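PDB 4XRI: importin-95 from Chaetomium thermophilum, which probably binds a small GTPase of the Ran type and carries proteinaceous cargo into the nucleus as an import receptor built of HEAT repeats. Local coordinates for residues A[458-461]-A[462-466]; A[432-435]-A[436-440]; A[498-501]-A[502-505]. The protein carries 2 engineered substitutions. One frame throughout, in Å; residues are numbered along the deposited sequence.

Contact 1 of 3, residues A[458-461]-A[462-466]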
# COMPACT_ATOMS: atom_id res chain seq x y z
N HIS A 458 -1.10 -20.32 -30.49
CA HIS A 458 -1.26 -18.89 -30.25
C HIS A 458 -0.02 -18.16 -29.74
O HIS A 458 0.09 -16.94 -29.88
CB HIS A 458 -2.40 -18.65 -29.26
CG HIS A 458 -3.75 -19.03 -29.79
ND1 HIS A 458 -4.23 -18.58 -31.01
CD2 HIS A 458 -4.74 -19.79 -29.26
CE1 HIS A 458 -5.43 -19.06 -31.21
NE2 HIS A 458 -5.77 -19.80 -30.16
N LEU A 459 0.92 -18.90 -29.15
CA LEU A 459 2.07 -18.29 -28.47
C LEU A 459 2.91 -17.39 -29.37
O LEU A 459 3.17 -16.24 -29.03
CB LEU A 459 2.95 -19.38 -27.86
CG LEU A 459 4.02 -18.97 -26.84
CD1 LEU A 459 4.15 -20.05 -25.78
CD2 LEU A 459 5.36 -18.72 -27.51
N GLU A 460 3.33 -17.92 -30.52
CA GLU A 460 4.20 -17.17 -31.42
C GLU A 460 3.53 -15.90 -31.98
O GLU A 460 4.15 -14.83 -31.96
CB GLU A 460 4.68 -18.06 -32.57
CG GLU A 460 5.89 -17.51 -33.34
CD GLU A 460 5.52 -16.46 -34.37
OE1 GLU A 460 4.36 -16.47 -34.85
OE2 GLU A 460 6.38 -15.61 -34.69
N PRO A 461 2.29 -16.00 -32.49
CA PRO A 461 1.67 -14.76 -32.97
C PRO A 461 1.46 -13.75 -31.85
O PRO A 461 1.67 -12.55 -32.05
CB PRO A 461 0.32 -15.22 -33.53
CG PRO A 461 0.53 -16.65 -33.88
CD PRO A 461 1.44 -17.17 -32.82
N LEU A 462 1.05 -14.23 -30.68
CA LEU A 462 0.86 -13.38 -29.51
C LEU A 462 2.12 -12.60 -29.19
O LEU A 462 2.09 -11.37 -29.12
CB LEU A 462 0.43 -14.22 -28.30
CG LEU A 462 0.26 -13.48 -26.98
CD1 LEU A 462 -0.75 -12.35 -27.12
CD2 LEU A 462 -0.17 -14.44 -25.88
N ILE A 463 3.23 -13.31 -29.02
CA ILE A 463 4.52 -12.69 -28.73
C ILE A 463 4.93 -11.72 -29.84
O ILE A 463 5.41 -10.62 -29.56
CB ILE A 463 5.62 -13.77 -28.54
CG1 ILE A 463 5.78 -14.10 -27.05
CG2 ILE A 463 6.96 -13.30 -29.09
CD1 ILE A 463 4.84 -15.17 -26.56
N ARG A 464 4.71 -12.12 -31.09
CA ARG A 464 5.12 -11.32 -32.23
C ARG A 464 4.37 -9.99 -32.27
O ARG A 464 4.96 -8.94 -32.55
CB ARG A 464 4.90 -12.09 -33.53
CG ARG A 464 5.67 -11.53 -34.72
CD ARG A 464 5.59 -12.47 -35.91
NE ARG A 464 4.22 -12.64 -36.38
CZ ARG A 464 3.83 -13.61 -37.21
NH1 ARG A 464 2.56 -13.69 -37.58
NH2 ARG A 464 4.70 -14.50 -37.65
N SER A 465 3.07 -10.04 -31.99
CA SER A 465 2.23 -8.84 -32.01
C SER A 465 2.60 -7.89 -30.87
O SER A 465 2.61 -6.67 -31.05
CB SER A 465 0.75 -9.23 -31.91
OG SER A 465 0.45 -9.78 -30.64
N LEU A 466 2.89 -8.45 -29.71
CA LEU A 466 3.27 -7.66 -28.55
C LEU A 466 4.62 -6.98 -28.77
O LEU A 466 4.79 -5.81 -28.44
CB LEU A 466 3.32 -8.54 -27.30
CG LEU A 466 1.98 -9.15 -26.89
CD1 LEU A 466 2.19 -10.29 -25.92
CD2 LEU A 466 1.07 -8.10 -26.29
O HOH W 1 1.26 -11.79 -34.85
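Pro461, Leu462 and Arg464 bury the most surface here; Pro461 hands its carbonyl to Ser465, one residue beyond Arg464. Pro461 O accepts the amide of Ser465 at 2.9 Å from Ser465 N, with an N-H...O angle of 157°. The same oxygen takes a hydrogen from a water, whose link to Arg464 NE is weak, so the carbonyl accepts from both the backbone and a water. The proline nitrogen has no hydrogen to give to the preceding turn, and the helix kinks there. The ladder resumes at once: Leu462 N reaches His458 O at 3.0 Å, and CB of Leu462 rests beside that oxygen.

Glu460 and Arg464, four residues apart, form a salt bridge along the flank. Glu460 OE1 stands 3.4 Å from Arg464 NH2, above one face of the guanidinium and displaced toward its rim. Carboxylate and guanidinium planes are turned 73° apart and no N-H points at the oxygen, which leaves an attraction of charges alone. Arg464 bends at chi3 (62°), bringing one guanidinium face against Glu460 OE1, while its CD passes 3.5 Å from Glu460 OE2.

Apolar contact lies on another flank, where Leu459 and Ile463 run side by side and Leu459 CD2 touches Ile463 CD1 at 3.7 Å. These segments form part of helix 455-472 in the alpha-solenoid of the importin-beta family. Leu462 packs on Met420 and Ile424 of helix 409-425 and on Ile487 of helix 477-490, Leu466 also packs on helix 477-490, and Leu459 meets Pro501 and Leu502 ahead of helix 503-516.

Contact 2 of 3, residues A[432-435]-A[436-440]. With SO4 (sulfate ion), chain J.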
# COMPACT_ATOMS: atom_id res chain seq x y z
N ILE A 432 -5.07 3.63 -31.84
CA ILE A 432 -4.00 3.32 -30.90
C ILE A 432 -4.59 3.00 -29.53
O ILE A 432 -3.98 2.27 -28.74
CB ILE A 432 -2.99 4.48 -30.80
CG1 ILE A 432 -1.75 4.06 -30.00
CG2 ILE A 432 -3.64 5.73 -30.20
CD1 ILE A 432 -1.02 2.88 -30.59
N GLN A 433 -5.77 3.54 -29.25
CA GLN A 433 -6.47 3.24 -28.01
C GLN A 433 -6.89 1.77 -27.98
O GLN A 433 -6.72 1.08 -26.98
CB GLN A 433 -7.70 4.13 -27.82
CG GLN A 433 -7.39 5.61 -27.66
CD GLN A 433 -7.30 6.34 -28.98
OE1 GLN A 433 -7.54 5.76 -30.04
NE2 GLN A 433 -6.95 7.62 -28.92
N VAL A 434 -7.44 1.31 -29.10
CA VAL A 434 -7.89 -0.08 -29.22
C VAL A 434 -6.72 -1.04 -29.10
O VAL A 434 -6.82 -2.08 -28.45
CB VAL A 434 -8.61 -0.32 -30.56
CG1 VAL A 434 -8.92 -1.79 -30.75
CG2 VAL A 434 -9.89 0.50 -30.63
N ARG A 435 -5.60 -0.69 -29.73
CA ARG A 435 -4.40 -1.51 -29.68
C ARG A 435 -3.83 -1.61 -28.27
O ARG A 435 -3.39 -2.68 -27.85
CB ARG A 435 -3.33 -0.95 -30.62
CG ARG A 435 -3.50 -1.38 -32.07
CD ARG A 435 -2.39 -0.81 -32.94
NE ARG A 435 -2.64 0.58 -33.31
CZ ARG A 435 -1.69 1.43 -33.68
NH1 ARG A 435 -2.01 2.67 -34.01
NH2 ARG A 435 -0.42 1.03 -33.72
N ASP A 436 -3.85 -0.50 -27.55
CA ASP A 436 -3.37 -0.47 -26.17
C ASP A 436 -4.25 -1.32 -25.27
O ASP A 436 -3.76 -2.11 -24.46
CB ASP A 436 -3.32 0.97 -25.65
CG ASP A 436 -2.69 1.06 -24.27
OD1 ASP A 436 -1.71 0.33 -24.02
OD2 ASP A 436 -3.18 1.85 -23.44
N SER A 437 -5.56 -1.15 -25.41
CA SER A 437 -6.53 -1.91 -24.63
C SER A 437 -6.47 -3.39 -24.99
O SER A 437 -6.75 -4.25 -24.15
CB SER A 437 -7.95 -1.38 -24.86
OG SER A 437 -8.05 -0.03 -24.44
N THR A 438 -6.11 -3.68 -26.23
CA THR A 438 -5.99 -5.06 -26.69
C THR A 438 -4.78 -5.73 -26.05
O THR A 438 -4.87 -6.86 -25.57
CB THR A 438 -5.87 -5.13 -28.22
OG1 THR A 438 -7.07 -4.64 -28.82
CG2 THR A 438 -5.63 -6.56 -28.66
N ALA A 439 -3.66 -5.03 -26.06
CA ALA A 439 -2.43 -5.53 -25.45
C ALA A 439 -2.63 -5.83 -23.97
O ALA A 439 -2.24 -6.90 -23.49
CB ALA A 439 -1.30 -4.53 -25.63
N TYR A 440 -3.26 -4.90 -23.27
CA TYR A 440 -3.53 -5.05 -21.84
C TYR A 440 -4.48 -6.22 -21.57
O TYR A 440 -4.31 -6.96 -20.61
CB TYR A 440 -4.13 -3.76 -21.27
CG TYR A 440 -4.25 -3.75 -19.77
CD1 TYR A 440 -3.17 -3.39 -18.97
CD2 TYR A 440 -5.44 -4.08 -19.14
CE1 TYR A 440 -3.27 -3.37 -17.59
CE2 TYR A 440 -5.55 -4.07 -17.76
CZ TYR A 440 -4.46 -3.71 -16.99
OH TYR A 440 -4.57 -3.70 -15.62
S SO4 J . -8.58 7.92 -32.63
O1 SO4 J . -9.29 6.78 -32.06
O2 SO4 J . -7.32 8.12 -31.91
O3 SO4 J . -8.30 7.66 -34.04
O4 SO4 J . -9.40 9.12 -32.51
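Val434 O is gripped twice by Thr438: OG1 donates to it at 2.6 Å and Thr438 N at 2.8 Å. The pair joins the first turn of helix 432-449, within a HEAT-like repeat, to the second, and the side-chain bond supplements the ordinary i to i+4 bond of the backbone. The two donors approach from opposite faces of the carbonyl plane. OG1 stands 38° out of that plane and therefore not on a lone pair, whereas the amide bond is bent, with an N-H...O angle of 137°. A chi1 of -64° sets OG1 beside its own backbone N and opposite the carbonyl carbon, which turns the hydroxyl back along the helix toward Val434. Val434 CG1 lies close by, 3.9 Å from Thr438 OG1.

The neighbouring rungs are regular: Asp436 N to Ile432 O, Ser437 N to Gln433 O and Ala439 N to Arg435 O are each 3.0 Å. Two polar ends have partners on other helices. Asp436 OD1 bonds to Ser479 OG of helix 477-490, and Ser437 OG to Asp394 OD1 of helix 390-402, so successive residues join their helix to two others.

At the start of the helix Gln433 OE1 bonds to Ser431 OG, and its amide nitrogen NE2 donates to a sulfate oxygen, O2, at 3.1 Å. Ser431 OG also binds this sulfate, which probably comes from the crystallisation liquor. Arg435 bends at chi3 and returns toward the helix start, where NH1 bonds to Glu430 O. Over one face of its guanidinium sits Ile432 CD1, 3.4 Å above the plane and centred on it.

Contact 3 of 3, residues A[498-501]-A[502-505]. With SO4 (sulfate ion), chain B.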
# COMPACT_ATOMS: atom_id res chain seq x y z
N ALA A 498 15.15 -28.51 -19.51
CA ALA A 498 16.06 -28.06 -20.55
C ALA A 498 15.38 -27.01 -21.42
O ALA A 498 16.04 -26.12 -21.95
CB ALA A 498 16.53 -29.23 -21.39
N GLN A 499 14.06 -27.13 -21.58
CA GLN A 499 13.31 -26.23 -22.44
C GLN A 499 11.94 -25.87 -21.87
O GLN A 499 11.36 -26.62 -21.09
CB GLN A 499 13.14 -26.84 -23.83
CG GLN A 499 14.43 -26.99 -24.61
CD GLN A 499 14.22 -27.53 -26.01
OE1 GLN A 499 14.70 -26.95 -26.98
NE2 GLN A 499 13.50 -28.64 -26.11
N ASN A 500 11.44 -24.70 -22.27
CA ASN A 500 10.06 -24.31 -22.01
C ASN A 500 9.49 -23.75 -23.32
O ASN A 500 10.24 -23.58 -24.28
CB ASN A 500 9.98 -23.31 -20.85
CG ASN A 500 10.72 -22.01 -21.11
OD1 ASN A 500 10.69 -21.46 -22.22
ND2 ASN A 500 11.39 -21.50 -20.08
N PRO A 501 8.17 -23.48 -23.39
CA PRO A 501 7.62 -23.02 -24.67
C PRO A 501 8.30 -21.80 -25.29
O PRO A 501 8.30 -21.67 -26.52
CB PRO A 501 6.16 -22.69 -24.32
CG PRO A 501 5.84 -23.61 -23.21
CD PRO A 501 7.10 -23.73 -22.40
N LEU A 502 8.87 -20.92 -24.48
CA LEU A 502 9.46 -19.68 -24.98
C LEU A 502 10.90 -19.85 -25.46
O LEU A 502 11.45 -18.96 -26.10
CB LEU A 502 9.41 -18.59 -23.91
CG LEU A 502 8.15 -17.73 -23.88
CD1 LEU A 502 8.32 -16.58 -22.89
CD2 LEU A 502 7.83 -17.21 -25.27
N THR A 503 11.50 -21.00 -25.15
CA THR A 503 12.90 -21.25 -25.48
C THR A 503 13.25 -21.08 -26.96
O THR A 503 14.26 -20.45 -27.29
CB THR A 503 13.32 -22.67 -25.04
OG1 THR A 503 12.98 -22.88 -23.67
CG2 THR A 503 14.82 -22.86 -25.22
N PRO A 504 12.43 -21.63 -27.88
CA PRO A 504 12.78 -21.38 -29.28
C PRO A 504 12.57 -19.93 -29.70
O PRO A 504 12.96 -19.55 -30.80
CB PRO A 504 11.84 -22.32 -30.05
CG PRO A 504 10.68 -22.51 -29.15
CD PRO A 504 11.26 -22.53 -27.77
N HIS A 505 11.95 -19.13 -28.84
CA HIS A 505 11.74 -17.71 -29.11
C HIS A 505 12.67 -16.83 -28.29
O HIS A 505 12.68 -15.61 -28.46
CB HIS A 505 10.29 -17.31 -28.83
CG HIS A 505 9.28 -18.07 -29.64
ND1 HIS A 505 8.45 -19.02 -29.07
CD2 HIS A 505 8.96 -18.02 -30.95
CE1 HIS A 505 7.67 -19.52 -30.01
NE2 HIS A 505 7.96 -18.93 -31.16
S SO4 B . 12.89 -31.26 -20.72
O1 SO4 B . 13.47 -31.51 -19.41
O2 SO4 B . 13.72 -31.88 -21.75
O3 SO4 B . 11.55 -31.82 -20.78
O4 SO4 B . 12.83 -29.82 -20.96
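Asn500 to Thr503 form a type I beta turn, closed by Thr503 N donating to Asn500 O at 3.0 Å. The donor stands well above the plane of that carbonyl, 52° out of it. Residues 498-501 have no regular structure. Past the turn the chain enters the weakly bonded beginning of helix 503-516, and His505 N reaches back to Leu502 O.

The side chains reinforce this backbone. Asn500 N donates to Thr503 OG1 at 2.8 Å, and an N-H...O angle of 176° makes the bond almost straight. Thr503 can receive it because chi1, -52°, swings OG1 opposite its carbonyl carbon and back toward the preceding residues. With this bond Asn500 and Thr503 form a capping box at the N-terminus of the helix, a common way of occupying amides at a helix start. Separately, Asn500 OD1 accepts from Leu502 N at 3.0 Å, a weak capping bond, and also lies 3.1 Å from Thr503 OG1. The other arm of the Asn500 amide is held as well, since ND2 donates to Ala492 O near the end of helix 477-490.

Pro504 packs its ring against the turn, with CD 3.3 Å from Pro501 O. That oxygen also lies near the plane of the His505 ring, at its edge. Upstream, a sulfate ion, probably from the crystallisation liquor, sits over consecutive amides: Gln499 N donates to its O4 at 3.0 Å, and Ala498 N makes weaker bonds to O4 and O1.

All three contacts are partly buried, and they follow the chain in the order contact 2, contact 1, contact 3. Contacts 2 and 1 lie on the consecutive helices 432-449 and 455-472, their centres about 15 Å apart without touching. Contact 3, in the approach to helix 503-516, does touch contact 1: Glu460 CG is 3.3 Å from His505 NE2, and Leu459 CD2 is 3.5 Å from His505 ND1. Position along a helix separates their chemistry. Contact 1, inside its helix, combines a proline kink with a charge pair whose Arg464 is exposed, whereas contacts 2 and 3, nearer their helix starts, each use a threonine hydroxyl, as donor to a carbonyl in contact 2 and as acceptor from an amide in contact 3.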